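Local coordinates for protein carboxylesterase (Est-2) (Archaeoglobus fulgidus, PDB 5FRD) that is thought to act as a carboxylesterase of the alpha/beta hydrolase family, hydrolysing ester bonds, and carries a coenzyme A molecule bound near its probable active site, at residues A[2-7]-A[48-53]; A[10-15]-A[69-74]; A[31-36]-A[159-164]; A[38-43]-A[229-234]; A[193-198]-A[236-241]. All blocks are in the same frame, centred on the assembly; numbering follows the deposited sequence.

Contact 1 (A[2-7]-A[48-53]); sequences LERVFI and AIDLPN
Arg4 and Asp50 meet through a salt bridge between strand 3-9 and the residue that follows Ile49 at the end of strand 47-49. The CB of the arginine is directed neither at nor away from 48-53; only the end of the chain comes near. From CB, CG stands anti to the backbone N and the chain runs on extended to CD; the side chain also touches Leu17 of strand 12-18. A bend at chi3 (-70°) turns NE out of line, and the guanidinium then reaches the aspartate, the two side chains crossing at about a right angle. CZ itself stays 3.9 Å from Asp50 OD2, and the bond is made beyond it: NH1 donates to OD2 at 2.8 Å. The N-H...O angle of 139° shows it is not straight, although guanidinium and carboxylate planes are only 24° apart. The donor reaches the syn side of OD2 from somewhat outside the carboxylate plane.

In this alpha/beta hydrolase sheet, strand 12-18 lies between strands 3-9 and 47-49, antiparallel to both, and the bridge spans it. Ser15 of that middle strand receives a second bond from NH1. At the other tip, NH2 donates to a water at 2.9 Å, and the water donates to Asp50 OD1 at 2.7 Å, closing a ring round the two charged groups. A leucine in place of Arg4 is likely to leave the buried carboxylate of Asp50 without its countercharge and this water without its arginine donor. Asp50 has further donors in the backbone: Ala34 N serves OD1 and Gln56 N serves OD2.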
# COMPACT_ATOMS: atom_id res chain seq x y z
N LEU A 2 -16.72 6.35 -9.12
CA LEU A 2 -15.40 6.96 -8.85
C LEU A 2 -15.17 8.19 -9.70
O LEU A 2 -15.69 8.32 -10.81
CB LEU A 2 -14.25 5.97 -9.06
CG LEU A 2 -14.34 4.72 -8.21
CD1 LEU A 2 -13.02 3.98 -8.32
CD2 LEU A 2 -14.67 5.01 -6.75
N GLU A 3 -14.37 9.10 -9.15
CA GLU A 3 -13.93 10.31 -9.83
C GLU A 3 -12.42 10.34 -9.79
O GLU A 3 -11.81 9.88 -8.80
CB GLU A 3 -14.45 11.58 -9.13
CG GLU A 3 -14.30 12.84 -9.97
CD GLU A 3 -14.40 14.17 -9.23
OE1 GLU A 3 -14.74 14.22 -8.04
OE2 GLU A 3 -14.13 15.19 -9.91
N ARG A 4 -11.82 10.88 -10.83
CA ARG A 4 -10.39 11.15 -10.85
C ARG A 4 -10.20 12.64 -10.62
O ARG A 4 -10.88 13.47 -11.25
CB ARG A 4 -9.76 10.73 -12.15
CG ARG A 4 -8.25 10.93 -12.17
CD ARG A 4 -7.57 10.33 -13.36
NE ARG A 4 -7.56 8.88 -13.33
CZ ARG A 4 -6.67 8.13 -12.66
NH1 ARG A 4 -5.75 8.70 -11.88
NH2 ARG A 4 -6.71 6.81 -12.76
N VAL A 5 -9.29 12.98 -9.72
CA VAL A 5 -8.98 14.39 -9.40
C VAL A 5 -7.51 14.62 -9.53
O VAL A 5 -6.71 13.68 -9.60
CB VAL A 5 -9.46 14.80 -8.01
CG1 VAL A 5 -10.97 14.67 -7.90
CG2 VAL A 5 -8.76 13.98 -6.92
N PHE A 6 -7.14 15.89 -9.56
CA PHE A 6 -5.75 16.30 -9.68
C PHE A 6 -5.48 17.40 -8.68
O PHE A 6 -6.31 18.29 -8.52
CB PHE A 6 -5.46 16.80 -11.10
CG PHE A 6 -5.59 15.73 -12.14
CD1 PHE A 6 -6.82 15.45 -12.72
CD2 PHE A 6 -4.49 14.96 -12.49
CE1 PHE A 6 -6.94 14.42 -13.67
CE2 PHE A 6 -4.62 13.94 -13.44
CZ PHE A 6 -5.84 13.69 -14.01
N ILE A 7 -4.31 17.34 -8.08
CA ILE A 7 -3.78 18.37 -7.16
C ILE A 7 -2.35 18.65 -7.57
O ILE A 7 -1.76 17.98 -8.43
CB ILE A 7 -3.84 17.91 -5.68
CG1 ILE A 7 -2.91 16.73 -5.42
CG2 ILE A 7 -5.28 17.62 -5.29
CD1 ILE A 7 -2.80 16.37 -3.96
N ALA A 48 -7.45 7.49 -3.13
CA ALA A 48 -6.27 6.69 -3.42
C ALA A 48 -5.32 7.47 -4.29
O ALA A 48 -5.71 7.95 -5.36
CB ALA A 48 -6.64 5.38 -4.11
N ILE A 49 -4.09 7.62 -3.83
CA ILE A 49 -3.09 8.37 -4.60
C ILE A 49 -2.52 7.58 -5.77
O ILE A 49 -2.31 6.38 -5.66
CB ILE A 49 -1.99 8.84 -3.65
CG1 ILE A 49 -1.08 9.88 -4.32
CG2 ILE A 49 -1.17 7.68 -3.10
CD1 ILE A 49 -0.06 10.53 -3.38
N ASP A 50 -2.23 8.24 -6.88
CA ASP A 50 -1.23 7.74 -7.84
C ASP A 50 0.11 8.34 -7.42
O ASP A 50 0.28 9.56 -7.54
CB ASP A 50 -1.52 8.21 -9.28
CG ASP A 50 -2.62 7.48 -10.00
OD1 ASP A 50 -2.87 6.29 -9.72
OD2 ASP A 50 -3.16 8.08 -10.99
N LEU A 51 1.02 7.58 -6.84
CA LEU A 51 2.32 8.17 -6.51
C LEU A 51 2.95 8.73 -7.77
O LEU A 51 2.75 8.20 -8.87
CB LEU A 51 3.25 7.13 -5.87
CG LEU A 51 2.90 6.65 -4.46
CD1 LEU A 51 3.75 5.47 -4.07
CD2 LEU A 51 2.98 7.76 -3.43
N PRO A 52 3.73 9.81 -7.63
CA PRO A 52 4.49 10.25 -8.80
C PRO A 52 5.22 9.07 -9.44
O PRO A 52 5.59 8.11 -8.75
CB PRO A 52 5.47 11.27 -8.22
CG PRO A 52 4.73 11.83 -7.04
CD PRO A 52 4.00 10.64 -6.45
N ASN A 53 5.34 9.12 -10.76
CA ASN A 53 5.85 8.02 -11.59
C ASN A 53 4.88 6.90 -11.88
O ASN A 53 5.25 5.94 -12.55
CB ASN A 53 7.17 7.46 -11.07
CG ASN A 53 8.20 8.55 -10.83
OD1 ASN A 53 8.47 9.32 -11.73
ND2 ASN A 53 8.69 8.66 -9.62
O HOH W 1 -4.56 5.25 -11.60

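Contact 2 (A[10-15]-A[69-74]); sequences DGVKVS and AYYASE
Asp10 reaches Tyr70 from the turn that opens the segment. In the conformer described, its OD2 accepts from Tyr70 OH at 2.5 Å, a very short bond whose exact length deserves caution because the aspartate is modelled in two positions. The carboxylate arrives at the edge of the ring, with OD2 3.1 Å from Tyr70 CE2. One face of the same ring is covered from within the helix by Glu74 CG, 3.6 Å above the plane and offset toward the rim. Asp10 and Gly11 have the backbone angles of a type I' turn, the tight link of the beta hairpin formed by strands 3-9 and 12-18. Helix 65-79 of the alpha/beta hydrolase fold lies against this hairpin.

At Val12 the contact becomes apolar. Its CG2 comes within 3.7 Å of Tyr71 OH and 3.9 Å of Tyr71 CE1, the side chains crossing at about a right angle. Consecutive tyrosines serve both partners because their first torsions differ: Tyr70 has CG anti to the backbone N (chi1 173°), Tyr71 beside it (chi1 -69°). Tyr71 also packs on Val9 and Pro52. Two residues further along the strand, Val14 again directs its CB at the helix, and Val14 CG2 lies 4.6 Å from Tyr71 CD1.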
# COMPACT_ATOMS: atom_id res chain seq x y z
N ASP A 10 4.09 21.00 -4.85
CA ASP A 10 5.35 21.68 -5.23
C ASP A 10 5.64 21.64 -6.72
O ASP A 10 6.78 21.41 -7.14
CB ASP A 10 6.53 21.05 -4.48
CG ASP A 10 6.36 21.08 -2.99
OD1 ASP A 10 5.57 21.90 -2.49
OD2 ASP A 10 7.02 20.26 -2.32
N GLY A 11 4.61 21.81 -7.52
CA GLY A 11 4.75 21.78 -8.96
C GLY A 11 4.66 20.41 -9.63
O GLY A 11 4.76 20.33 -10.85
N VAL A 12 4.49 19.35 -8.84
CA VAL A 12 4.31 18.00 -9.36
C VAL A 12 2.80 17.73 -9.35
O VAL A 12 2.15 17.83 -8.30
CB VAL A 12 5.04 16.96 -8.49
CG1 VAL A 12 4.83 15.53 -9.01
CG2 VAL A 12 6.54 17.27 -8.44
N LYS A 13 2.25 17.45 -10.52
CA LYS A 13 0.84 17.07 -10.65
C LYS A 13 0.67 15.67 -10.06
O LYS A 13 1.36 14.74 -10.49
CB LYS A 13 0.38 17.11 -12.10
CG LYS A 13 -1.06 16.62 -12.31
CD LYS A 13 -1.59 16.87 -13.73
CE LYS A 13 -0.96 16.06 -14.85
NZ LYS A 13 -0.52 14.69 -14.45
N VAL A 14 -0.25 15.58 -9.11
CA VAL A 14 -0.60 14.30 -8.47
C VAL A 14 -2.06 14.03 -8.77
O VAL A 14 -2.93 14.83 -8.46
CB VAL A 14 -0.33 14.33 -6.97
CG1 VAL A 14 -0.81 13.04 -6.29
CG2 VAL A 14 1.17 14.52 -6.69
N SER A 15 -2.34 12.84 -9.33
CA SER A 15 -3.70 12.38 -9.53
C SER A 15 -4.12 11.45 -8.40
O SER A 15 -3.28 10.74 -7.84
CB SER A 15 -3.80 11.65 -10.85
OG SER A 15 -5.18 11.45 -11.19
N ALA A 69 6.74 9.39 0.80
CA ALA A 69 5.94 9.78 1.96
C ALA A 69 5.65 11.27 2.03
O ALA A 69 4.59 11.67 2.51
CB ALA A 69 6.59 9.28 3.24
N TYR A 70 6.59 12.08 1.55
CA TYR A 70 6.33 13.51 1.43
C TYR A 70 5.19 13.77 0.46
O TYR A 70 4.25 14.49 0.79
CB TYR A 70 7.60 14.25 0.98
CG TYR A 70 7.32 15.70 0.68
CD1 TYR A 70 7.16 16.59 1.74
CD2 TYR A 70 7.16 16.14 -0.61
CE1 TYR A 70 6.88 17.93 1.50
CE2 TYR A 70 6.87 17.48 -0.86
CZ TYR A 70 6.72 18.35 0.21
OH TYR A 70 6.44 19.69 0.01
N TYR A 71 5.24 13.20 -0.74
CA TYR A 71 4.13 13.37 -1.68
C TYR A 71 2.80 12.84 -1.13
O TYR A 71 1.76 13.48 -1.29
CB TYR A 71 4.40 12.74 -3.05
CG TYR A 71 5.46 13.47 -3.81
CD1 TYR A 71 5.20 14.71 -4.39
CD2 TYR A 71 6.74 12.94 -3.94
CE1 TYR A 71 6.20 15.41 -5.06
CE2 TYR A 71 7.74 13.62 -4.62
CZ TYR A 71 7.46 14.86 -5.16
OH TYR A 71 8.45 15.53 -5.83
N ALA A 72 2.85 11.71 -0.44
CA ALA A 72 1.64 11.17 0.13
C ALA A 72 1.08 12.04 1.22
O ALA A 72 -0.11 12.27 1.28
CB ALA A 72 1.88 9.76 0.62
N SER A 73 1.95 12.53 2.13
CA SER A 73 1.49 13.39 3.19
C SER A 73 0.88 14.71 2.71
O SER A 73 -0.20 15.10 3.17
CB SER A 73 2.59 13.62 4.20
OG SER A 73 3.71 14.26 3.63
N GLU A 74 1.55 15.35 1.75
CA GLU A 74 1.01 16.57 1.18
C GLU A 74 -0.31 16.33 0.50
O GLU A 74 -1.25 17.11 0.59
CB GLU A 74 2.01 17.19 0.19
CG GLU A 74 3.24 17.77 0.87
CD GLU A 74 2.90 18.97 1.74
OE1 GLU A 74 2.29 19.92 1.23
OE2 GLU A 74 3.19 18.94 2.94

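Contact 3 (A[31-36]-A[159-164]); sequences GSDATQ and LDRVDV
Beneath helices 149-160 and 162-173, which probably form a cap as in many alpha/beta hydrolases, the loop after strand 24-27 is held by Arg161 through Gly31 and Asp33, about 11 Å from the bound coenzyme A as measured from Gly31. Arg161 sits at the N-cap position of helix 162-173. Its side chain, with CG beside the backbone N (chi1 -59°), extends from CG to NE and lays the edge of the guanidinium against the loop. NH1 donates to Gly31 O at 3.0 Å in a nearly straight bond (161°), tilted out of the carbonyl plane. Arg161 CD follows the same oxygen at 3.4 Å.

Asp33 is met differently. In the conformer described, its OD2 stands well out of the guanidinium plane, 3.7 Å from Arg161 NH2, in a long salt bridge of charges alone. Water supplies the directed link: one molecule donates to Asp33 OD2 at 2.6 Å and accepts from NH2 at 2.9 Å. A second water accepts a hydrogen bond from Arg161 NH1.

The other carboxylate oxygen serves its own loop: Asp33 OD1 accepts from Thr35 N at 2.9 Å, an Asx turn leading into the 3-10 segment 34-36. Asp168 of helix 162-173 accepts from Gly31 N. A loop following this strand is where alpha/beta hydrolases commonly form part of the oxyanion hole, and the loop 31-36 is consistent with that position.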
# COMPACT_ATOMS: atom_id res chain seq x y z
N GLY A 31 5.00 -0.78 -9.00
CA GLY A 31 4.50 -1.02 -10.35
C GLY A 31 3.00 -0.91 -10.52
O GLY A 31 2.45 -1.34 -11.54
N SER A 32 2.31 -0.34 -9.51
CA SER A 32 0.85 -0.25 -9.51
C SER A 32 0.40 1.20 -9.52
O SER A 32 1.20 2.07 -9.85
CB SER A 32 0.34 -0.98 -8.27
OG SER A 32 -1.06 -1.19 -8.41
N ASP A 33 -0.85 1.46 -9.21
CA ASP A 33 -1.40 2.80 -9.18
C ASP A 33 -2.69 2.80 -8.37
O ASP A 33 -3.04 1.77 -7.78
CB ASP A 33 -1.55 3.33 -10.61
CG ASP A 33 -2.46 2.54 -11.43
OD1 ASP A 33 -3.49 2.03 -10.94
OD2 ASP A 33 -2.09 2.40 -12.63
N ALA A 34 -3.39 3.93 -8.31
CA ALA A 34 -4.59 4.04 -7.54
C ALA A 34 -5.67 3.02 -7.86
O ALA A 34 -6.47 2.70 -7.00
CB ALA A 34 -5.16 5.44 -7.67
N THR A 35 -5.68 2.53 -9.10
CA THR A 35 -6.68 1.57 -9.51
C THR A 35 -6.59 0.27 -8.74
O THR A 35 -7.57 -0.49 -8.68
CB THR A 35 -6.68 1.27 -11.00
OG1 THR A 35 -5.49 0.60 -11.37
CG2 THR A 35 -6.86 2.51 -11.83
N GLN A 36 -5.48 0.00 -8.05
CA GLN A 36 -5.38 -1.14 -7.16
C GLN A 36 -6.48 -1.20 -6.13
O GLN A 36 -6.84 -2.27 -5.62
CB GLN A 36 -4.06 -0.99 -6.39
CG GLN A 36 -3.67 -2.22 -5.64
CD GLN A 36 -2.44 -1.96 -4.91
OE1 GLN A 36 -1.41 -1.56 -5.47
NE2 GLN A 36 -2.54 -2.18 -3.65
N LEU A 159 4.74 -6.04 -17.15
CA LEU A 159 5.56 -6.07 -18.38
C LEU A 159 5.63 -4.71 -19.07
O LEU A 159 6.61 -4.38 -19.70
CB LEU A 159 5.05 -7.14 -19.33
CG LEU A 159 5.25 -8.57 -18.85
CD1 LEU A 159 4.53 -9.56 -19.76
CD2 LEU A 159 6.73 -8.93 -18.74
N ASP A 160 4.55 -3.92 -18.94
CA ASP A 160 4.50 -2.55 -19.44
C ASP A 160 5.20 -1.49 -18.58
O ASP A 160 5.36 -0.34 -18.99
CB ASP A 160 3.04 -2.13 -19.67
CG ASP A 160 2.39 -2.81 -20.88
OD1 ASP A 160 3.11 -3.42 -21.70
OD2 ASP A 160 1.13 -2.72 -21.01
N ARG A 161 5.57 -1.87 -17.36
CA ARG A 161 6.12 -0.92 -16.38
C ARG A 161 7.39 -1.45 -15.75
O ARG A 161 7.65 -1.17 -14.59
CB ARG A 161 5.07 -0.70 -15.29
CG ARG A 161 3.75 -0.17 -15.79
CD ARG A 161 2.69 -0.30 -14.72
NE ARG A 161 1.40 0.01 -15.27
CZ ARG A 161 0.25 -0.05 -14.60
NH1 ARG A 161 0.23 -0.33 -13.31
NH2 ARG A 161 -0.89 0.17 -15.26
N VAL A 162 8.21 -2.19 -16.49
CA VAL A 162 9.39 -2.84 -15.88
C VAL A 162 10.32 -1.83 -15.25
O VAL A 162 10.81 -2.09 -14.15
CB VAL A 162 10.14 -3.69 -16.94
CG1 VAL A 162 11.51 -4.16 -16.46
CG2 VAL A 162 9.33 -4.90 -17.33
N ASP A 163 10.56 -0.70 -15.90
CA ASP A 163 11.53 0.28 -15.40
C ASP A 163 11.08 0.87 -14.07
O ASP A 163 11.86 0.90 -13.10
CB ASP A 163 11.78 1.37 -16.43
CG ASP A 163 12.46 0.87 -17.70
OD1 ASP A 163 12.95 -0.28 -17.76
OD2 ASP A 163 12.53 1.65 -18.66
N VAL A 164 9.82 1.30 -13.98
CA VAL A 164 9.29 1.83 -12.71
C VAL A 164 9.19 0.73 -11.66
O VAL A 164 9.46 0.98 -10.49
CB VAL A 164 7.96 2.58 -12.92
CG1 VAL A 164 7.29 2.97 -11.60
CG2 VAL A 164 8.20 3.86 -13.70
O HOH W 2 -2.13 -1.10 -11.69
O HOH W 3 -3.45 0.68 -14.02

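Contact 4 (A[38-43]-A[229-234]); sequences VNQLTA and MVMLEK
Gln40 and Met231 cross at about a right angle, the flat amide of one set against both the backbone and the side chain of the other. Bending at chi2 (66°) brings the amide round to 229-234, and its two ends find different surfaces. NE2 donates to Met231 O at 3.1 Å; the bond is nearly straight (162°) and falls on a lone pair in the carbonyl plane. OE1 rests 3.6 Å from Met231 CB, in van der Waals contact only. The second proton of NE2 has a stronger partner in Asn239 OD1 of helix 235-249, so this buried amide nitrogen is gripped by two acceptors and its rotation is fixed.

The contact joins helix 38-43, before strand 47-49, to the short helix 230-233 in the chain section after the last strand, where alpha/beta hydrolases carry the catalytic histidine. Met231 takes its CG between backbone N and carbonyl carbon (chi1 73°), and its tip leads away from Gln40 toward the core, where the residue touches His88 on strand 83-88 and lies near the probable catalytic triad.

One residue earlier, Asn39 also crosses its partner at about a right angle: its ND2 lies 3.7 Å from Leu232 CD2. A water serves Asn39 ND2: it accepts at 3.0 Å and donates to Leu232 O at 2.9 Å, joining side chain to helix backbone.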
# COMPACT_ATOMS: atom_id res chain seq x y z
N VAL A 38 -9.69 0.11 -6.44
CA VAL A 38 -11.07 0.35 -6.92
C VAL A 38 -12.15 -0.34 -6.09
O VAL A 38 -13.19 0.24 -5.84
CB VAL A 38 -11.30 0.02 -8.41
CG1 VAL A 38 -10.59 1.04 -9.28
CG2 VAL A 38 -10.95 -1.41 -8.76
N ASN A 39 -11.91 -1.58 -5.66
CA ASN A 39 -12.94 -2.29 -4.89
C ASN A 39 -13.19 -1.71 -3.52
O ASN A 39 -14.29 -1.82 -2.97
CB ASN A 39 -12.58 -3.77 -4.74
CG ASN A 39 -12.44 -4.47 -6.06
OD1 ASN A 39 -13.42 -4.64 -6.79
ND2 ASN A 39 -11.22 -4.85 -6.41
N GLN A 40 -12.19 -1.02 -2.95
CA GLN A 40 -12.33 -0.33 -1.69
C GLN A 40 -12.93 1.07 -1.88
O GLN A 40 -13.80 1.50 -1.12
CB GLN A 40 -10.98 -0.20 -0.98
CG GLN A 40 -10.44 -1.52 -0.43
CD GLN A 40 -10.09 -2.53 -1.52
OE1 GLN A 40 -9.31 -2.23 -2.41
NE2 GLN A 40 -10.66 -3.79 -1.42
N LEU A 41 -12.50 1.75 -2.94
CA LEU A 41 -12.98 3.10 -3.20
C LEU A 41 -14.48 3.12 -3.42
O LEU A 41 -15.15 4.02 -2.92
CB LEU A 41 -12.26 3.72 -4.38
CG LEU A 41 -10.80 4.06 -4.11
CD1 LEU A 41 -10.07 4.22 -5.42
CD2 LEU A 41 -10.70 5.33 -3.26
N THR A 42 -14.99 2.12 -4.13
CA THR A 42 -16.42 2.06 -4.46
C THR A 42 -17.28 1.66 -3.27
O THR A 42 -18.45 2.07 -3.20
CB THR A 42 -16.69 1.13 -5.66
OG1 THR A 42 -16.20 -0.18 -5.36
CG2 THR A 42 -16.09 1.66 -6.93
N ALA A 43 -16.74 0.89 -2.34
CA ALA A 43 -17.52 0.38 -1.21
C ALA A 43 -17.33 1.16 0.06
O ALA A 43 -18.29 1.43 0.76
CB ALA A 43 -17.20 -1.10 -0.98
N MET A 229 -2.01 -9.97 -3.11
CA MET A 229 -2.99 -9.04 -3.71
C MET A 229 -4.40 -9.16 -3.10
O MET A 229 -5.42 -9.11 -3.80
CB MET A 229 -3.03 -9.22 -5.24
CG MET A 229 -1.70 -9.09 -5.93
SD MET A 229 -0.80 -7.60 -5.49
CE MET A 229 -1.92 -6.34 -6.05
N VAL A 230 -4.43 -9.24 -1.78
CA VAL A 230 -5.63 -9.54 -1.02
C VAL A 230 -6.81 -8.58 -1.28
O VAL A 230 -7.96 -8.98 -1.30
CB VAL A 230 -5.28 -9.65 0.47
CG1 VAL A 230 -4.69 -8.35 1.03
CG2 VAL A 230 -6.48 -10.07 1.28
N MET A 231 -6.52 -7.29 -1.51
CA MET A 231 -7.60 -6.31 -1.73
C MET A 231 -8.30 -6.50 -3.07
O MET A 231 -9.41 -6.03 -3.22
CB MET A 231 -7.06 -4.88 -1.60
CG MET A 231 -6.19 -4.38 -2.75
SD MET A 231 -4.64 -5.24 -3.05
CE MET A 231 -3.89 -4.88 -1.50
N LEU A 232 -7.62 -7.15 -4.01
CA LEU A 232 -8.18 -7.51 -5.32
C LEU A 232 -8.72 -8.92 -5.34
O LEU A 232 -9.69 -9.19 -6.05
CB LEU A 232 -7.09 -7.40 -6.41
CG LEU A 232 -6.55 -6.01 -6.67
CD1 LEU A 232 -5.31 -6.07 -7.55
CD2 LEU A 232 -7.62 -5.15 -7.32
N GLU A 233 -8.07 -9.83 -4.63
CA GLU A 233 -8.45 -11.26 -4.72
C GLU A 233 -9.64 -11.61 -3.85
O GLU A 233 -10.42 -12.53 -4.19
CB GLU A 233 -7.28 -12.14 -4.28
CG GLU A 233 -6.01 -12.12 -5.12
CD GLU A 233 -4.92 -12.97 -4.48
OE1 GLU A 233 -4.23 -12.45 -3.58
OE2 GLU A 233 -4.76 -14.16 -4.87
N LYS A 234 -9.75 -10.97 -2.70
CA LYS A 234 -10.80 -11.21 -1.73
C LYS A 234 -11.33 -9.87 -1.25
O LYS A 234 -11.30 -9.57 -0.06
CB LYS A 234 -10.30 -12.05 -0.56
CG LYS A 234 -9.93 -13.48 -0.93
CD LYS A 234 -11.13 -14.31 -1.29
CE LYS A 234 -10.69 -15.75 -1.55
NZ LYS A 234 -11.86 -16.60 -1.86
O HOH W 4 -10.72 -7.34 -7.96

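Contact 5 (A[193-198]-A[236-241]); sequences LVIVGE and VEFNEA
The helical turn that presents Phe238 to Ile195 and Ala241 to Leu193 is closed by Val236 O, which accepts from Glu240 N at 3.0 Å. No hydrogen bond crosses the interface, and its main contact is apolar, as expected where helix 235-249 packs on the central sheet of an alpha/beta hydrolase. Strand 192-197 lies between 106-112 and 218-223 in that sheet, and its alternating side chains serve the two layers of helices: Leu193 and Ile195 direct their CB atoms at helix 235-249, whereas Val196 points away and touches His208 of helix 205-214.

Ile195 and Phe238 carry most of the contact. With CG anti to the backbone N (chi1 -177°), the phenylalanine leaves the helix so that its ring reaches the strand, though the CA atoms of the two residues are 8.2 Å apart. The side chains cross at about a right angle, and Ile195 brings both its branches to the CD2-CE2 side of the ring. CD1 makes the nearest approach, 3.6 Å from Phe238 CE2, and comes obliquely, while CG2 lies 4.0 Å from Phe238 CD2.

The ring also reaches Val112 and Gln40, so it occupies the junction of the strands with two helices. Cutting the ring back to the methyl of an alanine is likely to open a gap beside Ile195 CD1 and leave the isoleucine side chain less restrained. Further along the interface, Ala241 turns its CB toward the strand, and its backbone O lies 4.0 Å from Leu193 CD2.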
# COMPACT_ATOMS: atom_id res chain seq x y z
N LEU A 193 -4.49 -1.79 12.00
CA LEU A 193 -5.04 -3.04 11.48
C LEU A 193 -4.00 -3.61 10.56
O LEU A 193 -3.44 -2.89 9.71
CB LEU A 193 -6.34 -2.79 10.73
CG LEU A 193 -7.01 -4.02 10.10
CD1 LEU A 193 -7.45 -4.99 11.18
CD2 LEU A 193 -8.18 -3.58 9.27
N VAL A 194 -3.67 -4.89 10.75
CA VAL A 194 -2.61 -5.55 9.97
C VAL A 194 -3.30 -6.66 9.19
O VAL A 194 -3.97 -7.51 9.81
CB VAL A 194 -1.50 -6.09 10.88
CG1 VAL A 194 -0.41 -6.76 10.09
CG2 VAL A 194 -0.93 -4.99 11.78
N ILE A 195 -3.22 -6.63 7.87
CA ILE A 195 -3.94 -7.55 7.02
C ILE A 195 -2.98 -8.26 6.10
O ILE A 195 -2.14 -7.60 5.45
CB ILE A 195 -5.01 -6.85 6.15
CG1 ILE A 195 -6.04 -6.09 7.00
CG2 ILE A 195 -5.72 -7.84 5.25
CD1 ILE A 195 -7.05 -5.24 6.21
N VAL A 196 -3.09 -9.59 5.98
CA VAL A 196 -2.28 -10.34 5.04
C VAL A 196 -3.11 -11.47 4.49
O VAL A 196 -3.93 -12.04 5.21
CB VAL A 196 -0.96 -10.83 5.71
CG1 VAL A 196 -1.25 -11.76 6.88
CG2 VAL A 196 -0.02 -11.49 4.72
N GLY A 197 -2.93 -11.78 3.22
CA GLY A 197 -3.50 -12.97 2.64
C GLY A 197 -2.76 -14.18 3.18
O GLY A 197 -1.53 -14.17 3.27
N GLU A 198 -3.52 -15.24 3.47
CA GLU A 198 -2.92 -16.46 4.06
C GLU A 198 -1.78 -17.04 3.23
O GLU A 198 -0.84 -17.57 3.80
CB GLU A 198 -4.04 -17.47 4.27
CG GLU A 198 -3.63 -18.73 5.03
CD GLU A 198 -4.82 -19.64 5.28
OE1 GLU A 198 -5.82 -19.16 5.87
OE2 GLU A 198 -4.75 -20.82 4.90
N VAL A 236 -14.33 -8.53 -0.93
CA VAL A 236 -15.43 -8.46 -0.03
C VAL A 236 -14.99 -8.71 1.42
O VAL A 236 -15.37 -8.01 2.34
CB VAL A 236 -16.56 -9.43 -0.44
CG1 VAL A 236 -17.68 -9.42 0.59
CG2 VAL A 236 -17.05 -9.08 -1.83
N GLU A 237 -14.12 -9.71 1.62
CA GLU A 237 -13.57 -10.03 2.93
C GLU A 237 -12.65 -8.93 3.44
O GLU A 237 -12.70 -8.56 4.61
CB GLU A 237 -12.82 -11.35 2.86
CG GLU A 237 -13.74 -12.54 2.53
CD GLU A 237 -13.98 -12.83 1.06
OE1 GLU A 237 -13.63 -12.07 0.15
OE2 GLU A 237 -14.62 -13.87 0.75
N PHE A 238 -11.86 -8.39 2.54
CA PHE A 238 -11.00 -7.27 2.89
C PHE A 238 -11.83 -6.08 3.34
O PHE A 238 -11.56 -5.50 4.40
CB PHE A 238 -10.11 -6.91 1.69
CG PHE A 238 -9.12 -5.79 1.98
CD1 PHE A 238 -9.52 -4.48 1.89
CD2 PHE A 238 -7.81 -6.07 2.32
CE1 PHE A 238 -8.64 -3.43 2.18
CE2 PHE A 238 -6.92 -5.04 2.59
CZ PHE A 238 -7.34 -3.74 2.55
N ASN A 239 -12.86 -5.75 2.57
CA ASN A 239 -13.69 -4.61 2.88
C ASN A 239 -14.42 -4.79 4.19
O ASN A 239 -14.60 -3.85 4.95
CB ASN A 239 -14.69 -4.34 1.79
CG ASN A 239 -14.07 -3.76 0.52
OD1 ASN A 239 -12.86 -3.49 0.48
ND2 ASN A 239 -14.85 -3.61 -0.52
N GLU A 240 -14.90 -6.00 4.46
CA GLU A 240 -15.59 -6.23 5.72
C GLU A 240 -14.68 -5.98 6.92
O GLU A 240 -15.09 -5.39 7.92
CB GLU A 240 -16.18 -7.66 5.71
CG GLU A 240 -16.94 -8.07 6.95
CD GLU A 240 -17.48 -9.49 6.86
OE1 GLU A 240 -17.85 -9.94 5.75
OE2 GLU A 240 -17.54 -10.15 7.92
N ALA A 241 -13.43 -6.46 6.84
CA ALA A 241 -12.46 -6.25 7.90
C ALA A 241 -12.15 -4.77 8.08
O ALA A 241 -12.08 -4.26 9.18
CB ALA A 241 -11.18 -7.00 7.63

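Overall arrangement
Contacts 1, 2 and 5 reach the alpha/beta hydrolase sheet, while 3 and 4 join loops and helices at its side. Contacts 1 and 2, with centres 10 Å apart, share its antiparallel margin and touch through Ser15 and Asp50. Contact 3 adjoins contact 1 through Asp33 and Ala34 and ties the loop after strand 24-27 to helices 149-160 and 162-173. Contacts 4 and 5, their centres also 10 Å apart, meet through helices 38-43 and 235-249; the centre of contact 5 is about 28 Å from that of contact 2. Contacts 1 to 4 interleave along the chain, whereas contact 5 follows 1, 2 and 3 in series but crosses 4, so helix 235-249 joins both early helix 38-43 and late strand 192-197.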